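Local structure of adenine phosphoribosyltransferase, putative (Trypanosoma brucei brucei, 5VN4) at residues 120-128 with 158-169; 177-188 with 206-217. The protein probably catalyses the reversible transfer of 5-phosphoribosyl from phosphoribosyl diphosphate to adenine, giving AMP and diphosphate in purine salvage. One frame throughout, in Å; residues are numbered along the deposited sequence.

In the fold
Contact 1 is partly buried and lies at the ligands, while contact 2 is buried in the central sheet of the same subunit. In contact 1, segment 120-128 meets helix 161-172 and the loop before it through polar groups that hold ribose 5-phosphate at one end, and through an amide bond and apolar side chains at the other; Ile120 and Lys121 pair with a strand of the second subunit. Contact 2 is chiefly a parallel ladder of strands 176-182 and 184-185 with 208-213, padded with apolar side chains and closed by one carboxylate. The two meet where Met163 and Val167 pack on Val180 and Leu177, and where Glu128 touches Leu186 beside adenine.

Contact 1 of 2, residues 120-128 with 158-169; sequences IKSEPYTKE and ATGGTMLAGVQL. With HSX (5-O-phosphono-alpha-D-ribofuranose), chain D; ADE (adenine), chain C; PPV (pyrophosphate), chain E.
Lys127 and Thr162 meet at their polar ends: Lys127 NZ donates to Thr162 OG1 at 2.8 Å, and Thr162 OG1 in turn donates to phosphate oxygen O1X of the ribose 5-phosphate at 2.6 Å. The lysine leaves its backbone pointing away from the helix and runs extended until a bend at chi4 (-73°) turns NZ back, where it also donates to O1 and O4 of the sugar. One residue on, the methyl CG2 of Thr159 packs against Glu128 at its CA, 3.6 Å away. With CG anti to the backbone N (chi1 -174°) and an extended chain, Glu128 carries OE1 to the adenine edge, accepting from N6 at 3.1 Å and lying 2.6 Å from N7. Residues 158-162, with Asp154 and Asp155 just before them, belong to the PRPP-binding motif of type I phosphoribosyltransferases, and all three terminal phosphate oxygens are gripped: O1X by Thr162 N and OG1, O2X by Ala158 N and Gly160 N, O3X by Thr159 N and OG1 and by Glu128 N. Thr159 OG1 also accepts from Gly161 N, an ST turn that fixes the hydroxyl. Thr126 O lies 3.2 Å from CA of side-chain-less Gly161, a CA-H...O contact. Farther along the helix, the Gln168 amide stands at 89° to the Glu123 carboxylate; Gln168 OE1 accepts from Glu123 N at 3.1 Å, the donor lying well above the carbonyl plane. The side chains of Leu169 and Ile120 slide past each other, Leu169 CD2 3.8 Å from Ile120 CG2; Ile120 also packs on Ala239 of the second subunit.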
# COMPACT_ATOMS: atom_id res chain seq x y z
N ILE A 120 -17.02 0.56 9.68
CA ILE A 120 -16.90 0.51 11.13
C ILE A 120 -15.67 1.32 11.52
O ILE A 120 -14.61 1.17 10.92
CB ILE A 120 -16.72 -0.94 11.61
CG1 ILE A 120 -17.80 -1.86 11.02
CG2 ILE A 120 -16.69 -1.01 13.13
CD1 ILE A 120 -17.48 -3.32 11.24
N LYS A 121 -15.81 2.17 12.54
CA LYS A 121 -14.70 2.99 13.02
C LYS A 121 -14.20 2.49 14.37
O LYS A 121 -15.00 2.13 15.24
CB LYS A 121 -15.10 4.46 13.11
CG LYS A 121 -16.12 4.79 14.18
CD LYS A 121 -16.29 6.30 14.34
CE LYS A 121 -17.43 6.64 15.29
NZ LYS A 121 -17.57 8.11 15.50
N SER A 122 -12.88 2.48 14.53
CA SER A 122 -12.25 2.12 15.79
C SER A 122 -12.35 3.28 16.77
O SER A 122 -12.85 4.36 16.45
CB SER A 122 -10.77 1.80 15.55
OG SER A 122 -10.03 2.99 15.30
N GLU A 123 -11.86 3.07 17.99
CA GLU A 123 -11.58 4.19 18.87
C GLU A 123 -10.41 5.00 18.31
O GLU A 123 -9.59 4.49 17.54
CB GLU A 123 -11.20 3.68 20.25
CG GLU A 123 -12.33 2.98 20.97
CD GLU A 123 -13.42 3.93 21.41
OE1 GLU A 123 -13.09 5.09 21.73
OE2 GLU A 123 -14.59 3.52 21.42
N PRO A 124 -10.30 6.28 18.68
CA PRO A 124 -9.14 7.06 18.23
C PRO A 124 -7.83 6.37 18.59
O PRO A 124 -7.66 5.86 19.70
CB PRO A 124 -9.30 8.39 18.97
CG PRO A 124 -10.78 8.50 19.21
CD PRO A 124 -11.21 7.09 19.51
N TYR A 125 -6.91 6.32 17.63
CA TYR A 125 -5.68 5.57 17.81
C TYR A 125 -4.54 6.45 18.31
O TYR A 125 -4.62 7.68 18.31
CB TYR A 125 -5.28 4.81 16.53
CG TYR A 125 -5.02 5.66 15.30
CD1 TYR A 125 -3.86 6.43 15.19
CD2 TYR A 125 -5.90 5.65 14.23
CE1 TYR A 125 -3.61 7.19 14.04
CE2 TYR A 125 -5.66 6.40 13.09
CZ TYR A 125 -4.52 7.16 13.00
OH TYR A 125 -4.28 7.90 11.86
N THR A 126 -3.48 5.79 18.76
CA THR A 126 -2.21 6.43 19.05
C THR A 126 -1.11 5.62 18.37
O THR A 126 -1.29 4.45 18.04
CB THR A 126 -1.95 6.53 20.56
OG1 THR A 126 -1.85 5.22 21.13
CG2 THR A 126 -3.09 7.30 21.26
N LYS A 127 0.03 6.28 18.13
CA LYS A 127 1.21 5.64 17.57
C LYS A 127 2.43 6.11 18.35
O LYS A 127 2.34 7.07 19.13
CB LYS A 127 1.40 5.98 16.08
CG LYS A 127 0.25 5.61 15.15
CD LYS A 127 0.54 6.13 13.74
CE LYS A 127 -0.43 5.62 12.69
NZ LYS A 127 -0.21 4.19 12.36
N GLU A 128 3.58 5.48 18.11
CA GLU A 128 4.82 5.92 18.76
C GLU A 128 4.99 7.43 18.65
O GLU A 128 5.43 8.09 19.60
CB GLU A 128 6.04 5.20 18.16
CG GLU A 128 7.35 5.50 18.90
CD GLU A 128 8.61 4.96 18.23
OE1 GLU A 128 8.54 4.38 17.13
OE2 GLU A 128 9.70 5.13 18.82
N ALA A 158 5.28 -0.79 17.04
CA ALA A 158 6.05 -0.01 17.99
C ALA A 158 5.28 -0.03 19.31
O ALA A 158 5.39 -1.01 20.06
CB ALA A 158 6.34 1.39 17.43
N THR A 159 4.47 0.99 19.61
CA THR A 159 3.67 0.95 20.83
C THR A 159 2.52 -0.05 20.75
O THR A 159 1.95 -0.40 21.79
CB THR A 159 3.05 2.32 21.12
OG1 THR A 159 2.07 2.64 20.12
CG2 THR A 159 4.11 3.40 21.19
N GLY A 160 2.14 -0.50 19.56
CA GLY A 160 0.98 -1.35 19.42
C GLY A 160 -0.34 -0.61 19.39
O GLY A 160 -1.40 -1.26 19.34
N GLY A 161 -0.32 0.72 19.38
CA GLY A 161 -1.56 1.47 19.26
C GLY A 161 -2.28 1.22 17.95
O GLY A 161 -3.50 1.07 17.91
N THR A 162 -1.54 1.17 16.85
CA THR A 162 -2.18 0.90 15.56
C THR A 162 -2.80 -0.49 15.56
O THR A 162 -3.95 -0.67 15.16
CB THR A 162 -1.18 1.09 14.42
OG1 THR A 162 -0.64 2.41 14.48
CG2 THR A 162 -1.86 0.86 13.06
N MET A 163 -2.05 -1.48 16.03
CA MET A 163 -2.59 -2.84 16.09
C MET A 163 -3.85 -2.90 16.95
O MET A 163 -4.79 -3.62 16.62
CB MET A 163 -1.54 -3.85 16.56
CG MET A 163 -0.64 -4.36 15.46
SD MET A 163 -1.57 -5.29 14.21
CE MET A 163 -0.33 -5.27 12.90
N LEU A 164 -3.88 -2.15 18.06
CA LEU A 164 -5.07 -2.12 18.90
C LEU A 164 -6.30 -1.67 18.11
O LEU A 164 -7.39 -2.23 18.27
CB LEU A 164 -4.84 -1.20 20.10
CG LEU A 164 -6.06 -0.95 20.99
CD1 LEU A 164 -6.56 -2.25 21.62
CD2 LEU A 164 -5.76 0.10 22.07
N ALA A 165 -6.14 -0.65 17.27
CA ALA A 165 -7.25 -0.20 16.44
C ALA A 165 -7.73 -1.32 15.52
O ALA A 165 -8.94 -1.52 15.34
CB ALA A 165 -6.83 1.03 15.63
N GLY A 166 -6.80 -2.09 14.95
CA GLY A 166 -7.20 -3.23 14.13
C GLY A 166 -7.89 -4.30 14.94
O GLY A 166 -8.90 -4.87 14.50
N VAL A 167 -7.39 -4.57 16.16
CA VAL A 167 -8.04 -5.55 17.03
C VAL A 167 -9.47 -5.13 17.34
O VAL A 167 -10.39 -5.95 17.34
CB VAL A 167 -7.21 -5.76 18.32
CG1 VAL A 167 -7.97 -6.63 19.33
CG2 VAL A 167 -5.86 -6.38 17.99
N GLN A 168 -9.69 -3.83 17.60
CA GLN A 168 -11.05 -3.34 17.86
C GLN A 168 -11.97 -3.61 16.67
O GLN A 168 -13.13 -4.00 16.85
CB GLN A 168 -11.01 -1.85 18.19
CG GLN A 168 -10.34 -1.58 19.53
CD GLN A 168 -9.99 -0.12 19.76
OE1 GLN A 168 -9.98 0.69 18.83
NE2 GLN A 168 -9.69 0.22 21.02
N LEU A 169 -11.46 -3.43 15.45
CA LEU A 169 -12.28 -3.65 14.26
C LEU A 169 -12.55 -5.13 14.03
O LEU A 169 -13.66 -5.51 13.62
CB LEU A 169 -11.61 -3.01 13.05
CG LEU A 169 -11.48 -1.49 13.10
CD1 LEU A 169 -10.59 -0.99 11.96
CD2 LEU A 169 -12.86 -0.81 13.04
C1 HSX D . 3.37 3.77 11.53
O4 HSX D . 2.95 3.58 12.90
C2 HSX D . 3.64 2.36 11.04
O2 HSX D . 3.56 2.26 9.62
C3 HSX D . 2.57 1.55 11.76
O3 HSX D . 1.29 1.70 11.12
C4 HSX D . 2.50 2.24 13.12
C5 HSX D . 3.37 1.56 14.18
O5 HSX D . 3.41 2.34 15.38
P' HSX D . 2.54 1.92 16.68
O1X HSX D . 1.08 2.24 16.42
O2X HSX D . 2.79 0.46 16.93
O3X HSX D . 3.15 2.80 17.76
O1 HSX D . 2.31 4.37 10.78
N9 ADE C . 6.16 3.67 12.94
C8 ADE C . 6.15 3.79 14.29
N7 ADE C . 7.35 3.88 14.83
C5 ADE C . 8.20 3.80 13.75
C6 ADE C . 9.62 3.83 13.65
N6 ADE C . 10.44 3.95 14.70
N1 ADE C . 10.15 3.73 12.41
C2 ADE C . 9.32 3.61 11.36
N3 ADE C . 7.99 3.57 11.33
C4 ADE C . 7.49 3.67 12.57
O11 PPV E . 2.03 7.09 10.56
P1 PPV E . 1.38 7.29 9.20
O21 PPV E . 1.54 8.68 8.64
O31 PPV E . -0.03 6.74 9.16
OPP PPV E . 2.25 6.31 8.26
P2 PPV E . 1.98 5.70 6.78
O12 PPV E . 3.41 5.73 6.32
O22 PPV E . 1.38 4.33 7.05
O32 PPV E . 1.08 6.63 5.99
O HOH W 1 -7.85 2.52 18.68
O HOH W 2 0.72 4.74 21.22

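Contact 2 of 2, residues 177-188 with 206-217; sequences LVEVAGILGLTF and VPFVTLVDETVL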
# COMPACT_ATOMS: atom_id res chain seq x y z
N LEU A 177 -9.04 -13.75 15.43
CA LEU A 177 -7.76 -13.14 15.10
C LEU A 177 -6.69 -14.21 15.26
O LEU A 177 -6.41 -14.67 16.38
CB LEU A 177 -7.49 -11.93 15.99
CG LEU A 177 -6.16 -11.21 15.76
CD1 LEU A 177 -5.99 -10.79 14.30
CD2 LEU A 177 -6.02 -10.01 16.68
N VAL A 178 -6.11 -14.64 14.14
CA VAL A 178 -5.15 -15.74 14.17
C VAL A 178 -3.77 -15.24 14.58
O VAL A 178 -3.09 -15.87 15.40
CB VAL A 178 -5.13 -16.44 12.80
CG1 VAL A 178 -4.08 -17.54 12.76
CG2 VAL A 178 -6.51 -16.99 12.47
N GLU A 179 -3.32 -14.13 14.01
CA GLU A 179 -1.96 -13.68 14.20
C GLU A 179 -1.88 -12.22 13.81
O GLU A 179 -2.67 -11.73 12.98
CB GLU A 179 -1.00 -14.50 13.32
CG GLU A 179 0.46 -14.23 13.51
CD GLU A 179 1.30 -15.38 13.02
OE1 GLU A 179 1.32 -16.43 13.69
OE2 GLU A 179 1.95 -15.24 11.96
N VAL A 180 -0.92 -11.53 14.41
CA VAL A 180 -0.52 -10.18 14.05
C VAL A 180 0.87 -10.29 13.42
O VAL A 180 1.76 -10.93 13.99
CB VAL A 180 -0.48 -9.32 15.33
CG1 VAL A 180 0.40 -8.09 15.15
CG2 VAL A 180 -1.90 -8.95 15.76
N ALA A 181 1.03 -9.68 12.24
CA ALA A 181 2.25 -9.84 11.44
C ALA A 181 2.87 -8.48 11.12
O ALA A 181 2.16 -7.51 10.82
CB ALA A 181 1.96 -10.56 10.12
N GLY A 182 4.20 -8.43 11.13
CA GLY A 182 4.92 -7.25 10.68
C GLY A 182 6.33 -7.60 10.27
O GLY A 182 6.76 -8.75 10.39
N ILE A 183 7.06 -6.60 9.80
CA ILE A 183 8.47 -6.81 9.47
C ILE A 183 9.44 -6.27 10.51
O ILE A 183 10.60 -6.71 10.54
CB ILE A 183 8.86 -6.37 8.04
CG1 ILE A 183 8.62 -4.87 7.83
CG2 ILE A 183 8.11 -7.23 7.02
CD1 ILE A 183 9.19 -4.36 6.51
N LEU A 184 9.00 -5.35 11.38
CA LEU A 184 9.88 -4.75 12.39
C LEU A 184 9.09 -4.56 13.67
O LEU A 184 8.09 -3.85 13.69
CB LEU A 184 10.42 -3.41 11.90
CG LEU A 184 11.26 -2.63 12.91
CD1 LEU A 184 12.51 -3.40 13.31
CD2 LEU A 184 11.63 -1.29 12.35
N GLY A 185 9.55 -5.21 14.74
CA GLY A 185 8.93 -5.04 16.05
C GLY A 185 9.92 -4.40 16.99
O GLY A 185 11.05 -4.88 17.12
N LEU A 186 9.54 -3.29 17.63
CA LEU A 186 10.43 -2.62 18.58
C LEU A 186 10.06 -3.18 19.94
O LEU A 186 9.19 -2.65 20.65
CB LEU A 186 10.26 -1.11 18.48
CG LEU A 186 10.48 -0.53 17.07
CD1 LEU A 186 10.25 0.96 17.05
CD2 LEU A 186 11.86 -0.87 16.54
N THR A 187 10.71 -4.29 20.32
CA THR A 187 10.19 -5.07 21.44
C THR A 187 10.30 -4.33 22.76
O THR A 187 9.52 -4.59 23.68
CB THR A 187 10.83 -6.46 21.52
OG1 THR A 187 12.20 -6.35 21.93
CG2 THR A 187 10.77 -7.15 20.17
N PHE A 188 11.24 -3.39 22.88
CA PHE A 188 11.37 -2.63 24.12
C PHE A 188 10.13 -1.78 24.40
O PHE A 188 9.92 -1.39 25.56
CB PHE A 188 12.64 -1.77 24.11
CG PHE A 188 12.67 -0.71 23.04
CD1 PHE A 188 12.19 0.57 23.29
CD2 PHE A 188 13.22 -0.98 21.80
CE1 PHE A 188 12.23 1.55 22.29
CE2 PHE A 188 13.27 -0.00 20.81
CZ PHE A 188 12.77 1.26 21.06
N VAL A 206 -2.97 -14.34 21.00
CA VAL A 206 -2.68 -14.01 19.61
C VAL A 206 -1.19 -13.73 19.48
O VAL A 206 -0.71 -12.74 20.05
CB VAL A 206 -3.50 -12.81 19.13
CG1 VAL A 206 -3.06 -12.41 17.71
CG2 VAL A 206 -4.99 -13.14 19.15
N PRO A 207 -0.43 -14.54 18.74
CA PRO A 207 1.00 -14.23 18.56
C PRO A 207 1.20 -12.99 17.71
O PRO A 207 0.49 -12.75 16.73
CB PRO A 207 1.54 -15.47 17.85
CG PRO A 207 0.53 -16.56 18.13
CD PRO A 207 -0.80 -15.85 18.18
N PHE A 208 2.19 -12.18 18.10
CA PHE A 208 2.77 -11.14 17.26
C PHE A 208 4.03 -11.71 16.63
O PHE A 208 4.89 -12.24 17.33
CB PHE A 208 3.17 -9.92 18.09
CG PHE A 208 2.03 -8.97 18.41
CD1 PHE A 208 0.78 -9.42 18.80
CD2 PHE A 208 2.25 -7.60 18.37
CE1 PHE A 208 -0.23 -8.52 19.12
CE2 PHE A 208 1.25 -6.69 18.68
CZ PHE A 208 0.01 -7.15 19.06
N VAL A 209 4.14 -11.59 15.31
CA VAL A 209 5.30 -12.09 14.57
C VAL A 209 5.87 -10.93 13.76
O VAL A 209 5.24 -10.48 12.80
CB VAL A 209 4.91 -13.26 13.65
CG1 VAL A 209 6.10 -13.68 12.79
CG2 VAL A 209 4.37 -14.43 14.47
N THR A 210 7.04 -10.43 14.16
CA THR A 210 7.70 -9.36 13.42
C THR A 210 9.07 -9.88 13.00
O THR A 210 9.88 -10.25 13.84
CB THR A 210 7.84 -8.09 14.26
OG1 THR A 210 8.60 -8.34 15.44
CG2 THR A 210 6.48 -7.54 14.65
N LEU A 211 9.32 -9.90 11.69
CA LEU A 211 10.48 -10.62 11.17
C LEU A 211 11.78 -10.15 11.80
O LEU A 211 12.59 -10.97 12.25
CB LEU A 211 10.54 -10.52 9.64
CG LEU A 211 9.36 -11.19 8.94
CD1 LEU A 211 9.60 -11.21 7.42
CD2 LEU A 211 9.10 -12.60 9.47
N VAL A 212 12.02 -8.84 11.84
CA VAL A 212 13.20 -8.35 12.56
C VAL A 212 12.77 -7.43 13.70
O VAL A 212 11.56 -7.24 13.95
CB VAL A 212 14.29 -7.76 11.64
CG1 VAL A 212 14.82 -8.84 10.71
CG2 VAL A 212 13.76 -6.57 10.85
N ASP A 213 13.74 -6.91 14.43
CA ASP A 213 13.50 -6.19 15.67
C ASP A 213 14.47 -5.01 15.74
O ASP A 213 15.19 -4.72 14.78
CB ASP A 213 13.59 -7.13 16.88
CG ASP A 213 14.97 -7.73 17.07
OD1 ASP A 213 15.91 -7.32 16.35
OD2 ASP A 213 15.13 -8.59 17.96
N GLU A 214 14.50 -4.37 16.91
CA GLU A 214 15.32 -3.17 17.09
C GLU A 214 16.81 -3.41 16.88
O GLU A 214 17.55 -2.45 16.66
CB GLU A 214 15.07 -2.55 18.47
CG GLU A 214 15.32 -3.48 19.66
CD GLU A 214 14.07 -4.21 20.12
OE1 GLU A 214 13.29 -4.67 19.26
OE2 GLU A 214 13.84 -4.34 21.35
N THR A 215 17.28 -4.66 16.95
CA THR A 215 18.71 -4.89 16.73
C THR A 215 19.11 -4.62 15.29
O THR A 215 20.31 -4.47 15.02
CB THR A 215 19.12 -6.31 17.12
OG1 THR A 215 18.56 -7.26 16.20
CG2 THR A 215 18.67 -6.64 18.53
N VAL A 216 18.15 -4.55 14.36
CA VAL A 216 18.47 -4.21 12.98
C VAL A 216 18.85 -2.74 12.84
O VAL A 216 19.50 -2.36 11.85
CB VAL A 216 17.32 -4.61 12.04
CG1 VAL A 216 16.25 -3.52 11.99
CG2 VAL A 216 17.83 -4.93 10.64
N LEU A 217 18.48 -1.91 13.81
CA LEU A 217 18.71 -0.46 13.75
C LEU A 217 20.02 -0.09 14.44
O LEU A 217 20.08 0.72 15.38
CB LEU A 217 17.52 0.28 14.35
CG LEU A 217 16.16 -0.07 13.74
CD1 LEU A 217 15.04 0.73 14.38
CD2 LEU A 217 16.16 0.12 12.23
O HOH W 3 14.21 -8.44 20.67
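Val180 and Phe208 are paired neighbours in a parallel ladder whose strands run within 16° of each other. Backbone bonds alternate regularly at first: Val180 N to Pro207 O, Val209 N to Val180 O, Gly182 N to Val209 O. At the corner the alternation breaks, and the successive carbonyls of Gly182 and Ile183 take the successive N-H groups of Leu211 and Val212, after which Gly185 N donates to Val212 O. Strand 208-213 closes the beta-alpha-beta unit begun by 184-185 and helix 192-197; the strands of this unit belong to the core sheet of the phosphoribosyltransferase fold.

Apolar packing accompanies the ladder. Val180 CG1 sits over the centre of the Phe208 ring, 3.6 Å from its centroid, a CH-pi contact; His196 meets the same ring edge-to-face. Leu184 CD1 reaches Val216 CG1 at 4.0 Å, and Leu186, a residue of the adenine pocket, crosses Leu217 at about a right angle. Val209 CG2 presses on Glu179 CD at 3.5 Å, while Glu179 OE2 is held by Arg73 and Tyr74.

The polar side-chain bonds centre on Glu214. A bend of its chain at the second torsion (chi2 -93°) brings the carboxylate to the start of the 3-10 segment 187-188. Thr187 N reaches OE1 of Glu214 at 2.8 Å from above the carboxylate plane, Thr187 OG1 meets OE2 at 2.7 Å on the syn side, and Phe188 N adds a weak bond to OE2. The Phe188 ring turns its edge to that oxygen, CD2 standing 3.4 Å from Glu214 OE2. Gly185 O, also an acceptor, lies only 3.1 Å from OE1 of Glu214; Thr187 N, donating to the same OE1, may offset this pairing, and the three donors together would be expected to favour the ionised carboxylate.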